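Local coordinates for protein B-agarase (Saccharophagus degradans, PDB 4BQ2) that hydrolyses beta-1,4 linkages of agarose from the chain end, as an exo-acting beta-agarase of glycoside hydrolase family 50, at residues A[296-301]-A[332-337]; A[492-497]-A[577-582]; A[573-578]-A[610-615]. All blocks are in the same frame, centred on the assembly; numbering follows the deposited sequence.

Contact 1. Residues A[296-301]-A[332-337]; sequences TMTGYD and ATRHLA
Y300 and D301 pair with L336 and H335 in a short antiparallel beta ladder, where strand 335-336 forms one edge of a four-stranded sheet. D301 and H335 are the hydrogen-bonded pair: D301 N gives to H335 O at 2.8 Å, and H335 N returns a bond to D301 O. Beyond the non-hydrogen-bonded pair Y300 and L336, A337 N donates to G299 O at 2.9 Å. T298 opens an ST turn, its OG1 accepting a hydrogen bond from Y300 N. Glycine suits position 299 within it, where a phi of 96° would press a side chain against the preceding carbonyl oxygen.

The Y300 ring is clasped from both faces. The R334 guanidinium lies flat on one of them, a cation-pi stack with planes 15° apart, and R334 CZ stands 3.7 Å from the ring centroid. A bend at the third torsion of R334 (chi3 -140°) lays the group along the ring. Over the opposite face L336 CD1 makes a CH-pi contact, coming within 3.9 Å of Y300 CZ. H335 spreads one ring face over D301 O, while a weak bond from its ND1 to T333 O helps to set the ring's rotation.

Strand 373-376 flanks strand 296-301 on its other side, and its E374 binds both R334 NE and T298 OG1, so the stacked arginine is held by charge as well. The D301 carboxylate turns to R372 and Y361, and A342 of helix 339-342 touches both Y300 and L336.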
loop_
_atom_site.group_PDB
_atom_site.type_symbol
_atom_site.label_atom_id
_atom_site.label_comp_id
_atom_site.label_asym_id
_atom_site.label_seq_id
_atom_site.Cartn_x
_atom_site.Cartn_y
_atom_site.Cartn_z
ATOM N N THR A 296 12.226 5.700 11.657
ATOM C CA THR A 296 11.446 4.814 12.547
ATOM C C THR A 296 11.439 5.399 13.961
ATOM O O THR A 296 12.459 5.959 14.377
ATOM C CB THR A 296 12.016 3.367 12.541
ATOM O OG1 THR A 296 11.131 2.485 13.246
ATOM C CG2 THR A 296 13.506 3.266 13.069
ATOM N N MET A 297 10.304 5.319 14.679
ATOM C CA MET A 297 10.217 5.947 16.004
ATOM C C MET A 297 11.201 5.302 17.000
ATOM O O MET A 297 11.212 4.077 17.149
ATOM C CB MET A 297 8.771 5.920 16.567
ATOM C CG MET A 297 7.711 6.724 15.797
ATOM S SD MET A 297 8.068 8.483 15.586
ATOM C CE MET A 297 6.406 9.113 15.391
ATOM N N THR A 298 12.031 6.126 17.649
ATOM C CA THR A 298 13.004 5.623 18.635
ATOM C C THR A 298 12.442 5.351 20.028
ATOM O O THR A 298 13.048 4.608 20.828
ATOM C CB THR A 298 14.202 6.567 18.823
ATOM O OG1 THR A 298 13.745 7.805 19.370
ATOM C CG2 THR A 298 14.948 6.812 17.503
ATOM N N GLY A 299 11.303 5.963 20.332
ATOM C CA GLY A 299 10.737 5.882 21.658
ATOM C C GLY A 299 11.110 7.067 22.526
ATOM O O GLY A 299 10.671 7.142 23.677
ATOM N N TYR A 300 11.911 7.994 21.995
ATOM C CA TYR A 300 12.190 9.237 22.718
ATOM C C TYR A 300 11.328 10.427 22.259
ATOM O O TYR A 300 10.742 10.419 21.154
ATOM C CB TYR A 300 13.683 9.562 22.670
ATOM C CG TYR A 300 14.535 8.520 23.380
ATOM C CD1 TYR A 300 14.877 7.330 22.743
ATOM C CD2 TYR A 300 14.969 8.716 24.699
ATOM C CE1 TYR A 300 15.645 6.367 23.381
ATOM C CE2 TYR A 300 15.732 7.758 25.348
ATOM C CZ TYR A 300 16.070 6.585 24.676
ATOM O OH TYR A 300 16.830 5.614 25.287
ATOM N N ASP A 301 11.262 11.456 23.111
ATOM C CA ASP A 301 10.530 12.664 22.814
ATOM C C ASP A 301 11.315 13.887 23.289
ATOM O O ASP A 301 12.272 13.766 24.064
ATOM C CB ASP A 301 9.105 12.608 23.396
ATOM C CG ASP A 301 8.101 13.425 22.579
ATOM O OD1 ASP A 301 8.506 14.155 21.632
ATOM O OD2 ASP A 301 6.889 13.342 22.887
ATOM N N ALA A 332 19.051 17.690 23.804
ATOM C CA ALA A 332 19.406 17.744 25.233
ATOM C C ALA A 332 18.208 17.542 26.163
ATOM O O ALA A 332 18.377 17.075 27.284
ATOM C CB ALA A 332 20.143 19.041 25.569
ATOM N N THR A 333 17.007 17.886 25.694
ATOM C CA THR A 333 15.767 17.720 26.476
ATOM C C THR A 333 15.162 16.327 26.280
ATOM O O THR A 333 14.119 15.996 26.839
ATOM C CB THR A 333 14.686 18.750 26.100
ATOM O OG1 THR A 333 14.087 18.406 24.826
ATOM C CG2 THR A 333 15.250 20.189 26.098
ATOM N N ARG A 334 15.850 15.509 25.497
ATOM C CA ARG A 334 15.381 14.171 25.145
ATOM C C ARG A 334 15.038 13.262 26.341
ATOM O O ARG A 334 15.765 13.209 27.342
ATOM C CB ARG A 334 16.418 13.591 24.213
ATOM C CG ARG A 334 16.561 12.102 24.098
ATOM C CD ARG A 334 17.691 11.962 23.095
ATOM N NE ARG A 334 17.450 10.882 22.160
ATOM C CZ ARG A 334 17.843 9.638 22.369
ATOM N NH1 ARG A 334 18.503 9.332 23.490
ATOM N NH2 ARG A 334 17.595 8.711 21.452
ATOM N N HIS A 335 13.897 12.582 26.240
ATOM C CA HIS A 335 13.365 11.754 27.338
ATOM C C HIS A 335 12.584 10.564 26.801
ATOM O O HIS A 335 12.019 10.609 25.695
ATOM C CB HIS A 335 12.496 12.572 28.334
ATOM C CG HIS A 335 11.244 13.142 27.732
ATOM N ND1 HIS A 335 11.180 14.417 27.206
ATOM C CD2 HIS A 335 10.010 12.602 27.560
ATOM C CE1 HIS A 335 9.961 14.641 26.745
ATOM N NE2 HIS A 335 9.235 13.553 26.940
ATOM N N LEU A 336 12.550 9.503 27.598
ATOM C CA LEU A 336 11.839 8.292 27.246
ATOM C C LEU A 336 10.331 8.510 27.270
ATOM O O LEU A 336 9.778 9.023 28.238
ATOM C CB LEU A 336 12.251 7.158 28.195
ATOM C CG LEU A 336 12.054 5.701 27.756
ATOM C CD1 LEU A 336 12.817 5.428 26.466
ATOM C CD2 LEU A 336 12.456 4.713 28.859
ATOM N N ALA A 337 9.672 8.137 26.180
ATOM C CA ALA A 337 8.213 8.156 26.101
ATOM C C ALA A 337 7.686 6.740 25.852
ATOM O O ALA A 337 6.593 6.388 26.281
ATOM C CB ALA A 337 7.744 9.117 25.012
#

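Contact 2. Residues A[492-497]-A[577-582]; sequences KSFGRP and AYADQY
F494 and A579 bring the two backbones nearest, their CA atoms 8.2 Å apart, as the irregular loop 492-497 passes one turn of the long helix 565-593; at that spacing side chains must bridge the gap. The loop follows strand 483-488 of the catalytic domain, and the contact joins it to that helix. F494 does most of this. Its ring reaches over to the helix and meets Y578, A579 and Y582, residues i, i+1 and i+4, which share one side of the helix.

With Y582 it forms a T-shaped pair: the edge of F494 at CZ points at the face of Y582, the planes are 81° apart and the centroids 5.7 Å. The point of contact lies toward the rim of the tyrosine ring, F494 CZ being 4.0 Å from Y582 CD2. Y578 offers an edge instead, and F494 CE1 comes within 3.7 Å of Y578 CE2. Both tyrosines hold CG anti to their backbone N (chi1 176° in Y578), which sends the two rings out from the helix on the loop side. A579 offers only a methyl beside them, which leaves the phenyl ring room to come close, with F494 CE1 4.5 Å from A579 CB. K492 adds its aliphatic part, with CD 3.6 Å from Y582 OH; a long chain serves here because its methylenes lie against the phenol while NZ keeps a long, weak ion pair with D489.

V613 of helix 611-620 and M454 also touch F494, adding to its apolar surroundings. The contact is thus aromatic and dispersive, and the tyrosine hydroxyls find partners outside it: Y578 OH bonds to P455 O, and Y582 OH to D489. Buried hydroxyls are thereby satisfied while their rings serve as hydrophobic surface.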
loop_
_atom_site.group_PDB
_atom_site.type_symbol
_atom_site.label_atom_id
_atom_site.label_comp_id
_atom_site.label_asym_id
_atom_site.label_seq_id
_atom_site.Cartn_x
_atom_site.Cartn_y
_atom_site.Cartn_z
ATOM N N LYS A 492 -7.833 8.273 -1.384
ATOM C CA LYS A 492 -8.871 8.955 -0.634
ATOM C C LYS A 492 -9.994 7.970 -0.363
ATOM O O LYS A 492 -10.264 7.083 -1.168
ATOM C CB LYS A 492 -9.380 10.180 -1.421
ATOM C CG LYS A 492 -8.255 11.171 -1.792
ATOM C CD LYS A 492 -8.815 12.543 -2.226
ATOM C CE LYS A 492 -9.231 13.342 -0.989
ATOM N NZ LYS A 492 -8.080 13.770 -0.116
ATOM N N SER A 493 -10.631 8.114 0.790
ATOM C CA SER A 493 -11.754 7.237 1.145
ATOM C C SER A 493 -13.058 7.674 0.470
ATOM O O SER A 493 -13.934 8.278 1.113
ATOM C CB SER A 493 -11.913 7.189 2.670
ATOM O OG SER A 493 -10.794 6.508 3.263
ATOM N N PHE A 494 -13.198 7.338 -0.814
ATOM C CA PHE A 494 -14.380 7.703 -1.587
ATOM C C PHE A 494 -15.545 6.736 -1.325
ATOM O O PHE A 494 -16.676 6.994 -1.738
ATOM C CB PHE A 494 -14.072 7.696 -3.091
ATOM C CG PHE A 494 -13.475 8.959 -3.592
ATOM C CD1 PHE A 494 -14.252 10.098 -3.764
ATOM C CD2 PHE A 494 -12.121 9.003 -3.951
ATOM C CE1 PHE A 494 -13.686 11.270 -4.263
ATOM C CE2 PHE A 494 -11.555 10.165 -4.440
ATOM C CZ PHE A 494 -12.326 11.298 -4.602
ATOM N N GLY A 495 -15.259 5.610 -0.673
ATOM C CA GLY A 495 -16.301 4.633 -0.285
ATOM C C GLY A 495 -15.802 3.219 -0.550
ATOM O O GLY A 495 -15.325 2.935 -1.647
ATOM N N ARG A 496 -15.954 2.330 0.437
ATOM C CA ARG A 496 -15.446 0.946 0.396
ATOM C C ARG A 496 -16.447 -0.011 -0.264
ATOM O O ARG A 496 -17.632 0.257 -0.243
ATOM C CB ARG A 496 -15.176 0.428 1.827
ATOM C CG ARG A 496 -14.048 1.159 2.564
ATOM C CD ARG A 496 -13.678 0.452 3.879
ATOM N NE ARG A 496 -13.464 -0.979 3.660
ATOM C CZ ARG A 496 -12.279 -1.594 3.627
ATOM N NH1 ARG A 496 -11.155 -0.925 3.850
ATOM N NH2 ARG A 496 -12.224 -2.909 3.397
ATOM N N PRO A 497 -15.967 -1.129 -0.833
ATOM C CA PRO A 497 -16.842 -2.038 -1.589
ATOM C C PRO A 497 -17.454 -3.162 -0.764
ATOM O O PRO A 497 -18.098 -4.051 -1.326
ATOM C CB PRO A 497 -15.877 -2.655 -2.612
ATOM C CG PRO A 497 -14.595 -2.741 -1.854
ATOM C CD PRO A 497 -14.541 -1.462 -1.040
ATOM N N ALA A 577 -21.950 13.416 -8.147
ATOM C CA ALA A 577 -21.818 14.861 -8.096
ATOM C C ALA A 577 -20.650 15.304 -7.208
ATOM O O ALA A 577 -19.898 16.237 -7.566
ATOM C CB ALA A 577 -23.132 15.503 -7.663
ATOM N N TYR A 578 -20.480 14.621 -6.075
ATOM C CA TYR A 578 -19.350 14.865 -5.176
ATOM C C TYR A 578 -18.000 14.634 -5.909
ATOM O O TYR A 578 -17.114 15.509 -5.919
ATOM C CB TYR A 578 -19.443 13.951 -3.931
ATOM C CG TYR A 578 -18.224 14.090 -3.004
ATOM C CD1 TYR A 578 -18.131 15.153 -2.088
ATOM C CD2 TYR A 578 -17.153 13.201 -3.083
ATOM C CE1 TYR A 578 -17.002 15.308 -1.261
ATOM C CE2 TYR A 578 -16.032 13.347 -2.250
ATOM C CZ TYR A 578 -15.954 14.410 -1.353
ATOM O OH TYR A 578 -14.844 14.563 -0.503
ATOM N N ALA A 579 -17.847 13.453 -6.495
ATOM C CA ALA A 579 -16.637 13.129 -7.254
ATOM C C ALA A 579 -16.398 14.041 -8.481
ATOM O O ALA A 579 -15.258 14.462 -8.724
ATOM C CB ALA A 579 -16.615 11.664 -7.637
ATOM N N ASP A 580 -17.450 14.362 -9.240
ATOM C CA ASP A 580 -17.306 15.355 -10.318
ATOM C C ASP A 580 -16.726 16.691 -9.843
ATOM O O ASP A 580 -15.826 17.248 -10.484
ATOM C CB ASP A 580 -18.653 15.641 -10.972
ATOM C CG ASP A 580 -19.082 14.573 -11.966
ATOM O OD1 ASP A 580 -18.258 13.735 -12.410
ATOM O OD2 ASP A 580 -20.282 14.577 -12.321
ATOM N N GLN A 581 -17.222 17.178 -8.704
ATOM C CA GLN A 581 -16.761 18.447 -8.155
ATOM C C GLN A 581 -15.318 18.368 -7.653
ATOM O O GLN A 581 -14.536 19.343 -7.835
ATOM C CB GLN A 581 -17.729 18.946 -7.062
ATOM C CG GLN A 581 -17.316 20.241 -6.378
ATOM C CD GLN A 581 -17.366 21.497 -7.258
ATOM O OE1 GLN A 581 -17.925 21.502 -8.364
ATOM N NE2 GLN A 581 -16.787 22.583 -6.750
ATOM N N TYR A 582 -14.965 17.235 -7.014
ATOM C CA TYR A 582 -13.585 17.009 -6.582
ATOM C C TYR A 582 -12.642 17.124 -7.799
ATOM O O TYR A 582 -11.683 17.931 -7.796
ATOM C CB TYR A 582 -13.408 15.633 -5.897
ATOM C CG TYR A 582 -11.940 15.339 -5.634
ATOM C CD1 TYR A 582 -11.291 15.840 -4.494
ATOM C CD2 TYR A 582 -11.184 14.609 -6.551
ATOM C CE1 TYR A 582 -9.933 15.588 -4.279
ATOM C CE2 TYR A 582 -9.833 14.386 -6.359
ATOM C CZ TYR A 582 -9.215 14.877 -5.226
ATOM O OH TYR A 582 -7.880 14.619 -5.064
#

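Contact 3. Residues A[573-578]-A[610-615]; sequences MLLSAY and PMEVVK
L575 sets its branched end against P610, E612 and V613 where two helices of the catalytic domain, probably a (beta/alpha)8 barrel as in related glycoside hydrolases, run side by side. The axes of 573-578 and 611-615 cross at -33°, with a closest approach of 8.3 Å. The buried, interlocked part is apolar. L575 CD2 rests 3.9 Å from P610 CB, at the N-cap position, where the N-H that proline lacks is not needed for helix hydrogen bonding, and L575 CG lies equally close to V613 CG2. L575 turns its branch away from its own backbone N (chi1 -169°), which brings both methyls into this junction, and P507 of helix 505-511 also packs on it.

The other side is close but polar, partly exposed and water-bridged. E612 bends at its second torsion, and its OE2 takes hydrogen bonds from Y504 and S572, leaving CB and CG to lie against the serine, 3.4 Å from S576 OG. Small S576 lets the backbones come near, its CA 5.0 Å from that of E612. Here water joins the helices: one molecule, 2.8 Å from S576 OG, donates a hydrogen bond to the backbone E612 O at 2.7 Å.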
loop_
_atom_site.group_PDB
_atom_site.type_symbol
_atom_site.label_atom_id
_atom_site.label_comp_id
_atom_site.label_asym_id
_atom_site.label_seq_id
_atom_site.Cartn_x
_atom_site.Cartn_y
_atom_site.Cartn_z
ATOM N N MET A 573 -26.303 9.152 -7.595
ATOM C CA MET A 573 -26.334 10.504 -8.126
ATOM C C MET A 573 -25.487 11.482 -7.270
ATOM O O MET A 573 -24.742 12.322 -7.816
ATOM C CB MET A 573 -27.799 10.999 -8.224
ATOM C CG MET A 573 -27.932 12.505 -8.426
ATOM S SD MET A 573 -29.647 13.037 -8.592
ATOM C CE MET A 573 -30.056 13.235 -6.860
ATOM N N LEU A 574 -25.627 11.379 -5.952
ATOM C CA LEU A 574 -24.914 12.255 -5.005
ATOM C C LEU A 574 -23.396 11.979 -4.991
ATOM O O LEU A 574 -22.574 12.920 -4.915
ATOM C CB LEU A 574 -25.479 12.111 -3.588
ATOM C CG LEU A 574 -26.978 12.436 -3.452
ATOM C CD1 LEU A 574 -27.435 12.294 -2.016
ATOM C CD2 LEU A 574 -27.321 13.799 -4.015
ATOM N N LEU A 575 -23.038 10.696 -5.044
ATOM C CA LEU A 575 -21.620 10.313 -5.125
ATOM C C LEU A 575 -20.997 10.845 -6.420
ATOM O O LEU A 575 -19.884 11.365 -6.394
ATOM C CB LEU A 575 -21.401 8.786 -4.988
ATOM C CG LEU A 575 -19.931 8.327 -4.799
ATOM C CD1 LEU A 575 -19.240 9.095 -3.658
ATOM C CD2 LEU A 575 -19.808 6.832 -4.581
ATOM N N SER A 576 -21.716 10.716 -7.540
ATOM C CA SER A 576 -21.241 11.210 -8.803
ATOM C C SER A 576 -20.999 12.680 -8.719
ATOM O O SER A 576 -19.957 13.152 -9.155
ATOM C CB SER A 576 -22.210 10.899 -9.955
ATOM O OG SER A 576 -22.123 9.531 -10.318
ATOM N N ALA A 577 -21.950 13.416 -8.147
ATOM C CA ALA A 577 -21.818 14.861 -8.096
ATOM C C ALA A 577 -20.650 15.304 -7.208
ATOM O O ALA A 577 -19.898 16.237 -7.566
ATOM C CB ALA A 577 -23.132 15.503 -7.663
ATOM N N TYR A 578 -20.480 14.621 -6.075
ATOM C CA TYR A 578 -19.350 14.865 -5.176
ATOM C C TYR A 578 -18.000 14.634 -5.909
ATOM O O TYR A 578 -17.114 15.509 -5.919
ATOM C CB TYR A 578 -19.443 13.951 -3.931
ATOM C CG TYR A 578 -18.224 14.090 -3.004
ATOM C CD1 TYR A 578 -18.131 15.153 -2.088
ATOM C CD2 TYR A 578 -17.153 13.201 -3.083
ATOM C CE1 TYR A 578 -17.002 15.308 -1.261
ATOM C CE2 TYR A 578 -16.032 13.347 -2.250
ATOM C CZ TYR A 578 -15.954 14.410 -1.353
ATOM O OH TYR A 578 -14.844 14.563 -0.503
ATOM N N PRO A 610 -15.396 3.121 -6.086
ATOM C CA PRO A 610 -16.761 2.965 -6.601
ATOM C C PRO A 610 -16.836 3.558 -8.005
ATOM O O PRO A 610 -16.164 4.577 -8.285
ATOM C CB PRO A 610 -17.610 3.822 -5.662
ATOM C CG PRO A 610 -16.736 4.241 -4.538
ATOM C CD PRO A 610 -15.321 4.116 -5.007
ATOM N N MET A 611 -17.593 2.910 -8.890
ATOM C CA MET A 611 -17.615 3.317 -10.289
ATOM C C MET A 611 -18.021 4.769 -10.526
ATOM O O MET A 611 -17.592 5.366 -11.492
ATOM C CB MET A 611 -18.459 2.358 -11.128
ATOM C CG MET A 611 -17.822 2.007 -12.472
ATOM S SD MET A 611 -16.103 1.401 -12.452
ATOM C CE MET A 611 -16.262 -0.360 -12.163
ATOM N N GLU A 612 -18.843 5.341 -9.651
ATOM C CA GLU A 612 -19.258 6.718 -9.832
ATOM C C GLU A 612 -18.041 7.644 -9.777
ATOM O O GLU A 612 -17.974 8.644 -10.490
ATOM C CB GLU A 612 -20.279 7.130 -8.765
ATOM C CG GLU A 612 -21.624 6.424 -8.923
ATOM C CD GLU A 612 -21.779 5.118 -8.158
ATOM O OE1 GLU A 612 -20.774 4.508 -7.688
ATOM O OE2 GLU A 612 -22.968 4.701 -8.003
ATOM N N VAL A 613 -17.078 7.282 -8.934
ATOM C CA VAL A 613 -15.889 8.077 -8.713
ATOM C C VAL A 613 -14.885 7.837 -9.843
ATOM O O VAL A 613 -14.212 8.786 -10.310
ATOM C CB VAL A 613 -15.281 7.730 -7.335
ATOM C CG1 VAL A 613 -13.997 8.498 -7.116
ATOM C CG2 VAL A 613 -16.271 8.103 -6.239
ATOM N N VAL A 614 -14.802 6.592 -10.300
ATOM C CA VAL A 614 -13.934 6.263 -11.422
ATOM C C VAL A 614 -14.400 7.027 -12.672
ATOM O O VAL A 614 -13.590 7.602 -13.389
ATOM C CB VAL A 614 -13.910 4.751 -11.719
ATOM C CG1 VAL A 614 -12.973 4.481 -12.875
ATOM C CG2 VAL A 614 -13.439 3.931 -10.497
ATOM N N LYS A 615 -15.707 7.069 -12.911
ATOM C CA LYS A 615 -16.211 7.758 -14.126
ATOM C C LYS A 615 -15.967 9.272 -14.069
ATOM O O LYS A 615 -15.651 9.906 -15.085
ATOM C CB LYS A 615 -17.683 7.434 -14.329
ATOM C CG LYS A 615 -17.875 6.000 -14.829
ATOM C CD LYS A 615 -19.333 5.565 -14.731
ATOM C CE LYS A 615 -19.621 4.339 -15.582
ATOM N NZ LYS A 615 -21.013 3.855 -15.350
HETATM O O HOH W 1 -19.963 9.562 -12.128
#

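From the N terminus, contact 1 closes first: the chain leaves strand 296-301, passes helix 328-332 and returns to add strand 335-336 to the sheet edge. It is separate from the others, its nearest atoms about 21 Å from contact 2. Contact 2 then closes a largely helical loop of 79 residues, from the stretch after strand 483-488 to helix 565-593. Contact 3 starts on that same helix, sharing A577 and Y578, and closes through strand 598-599 onto helix 611-620. The last two loops therefore overlap slightly along the chain without nesting. In space they merge, G495 O lying 3.5 Å from P610 CG, so loop 492-497 and both helices form one packed cluster.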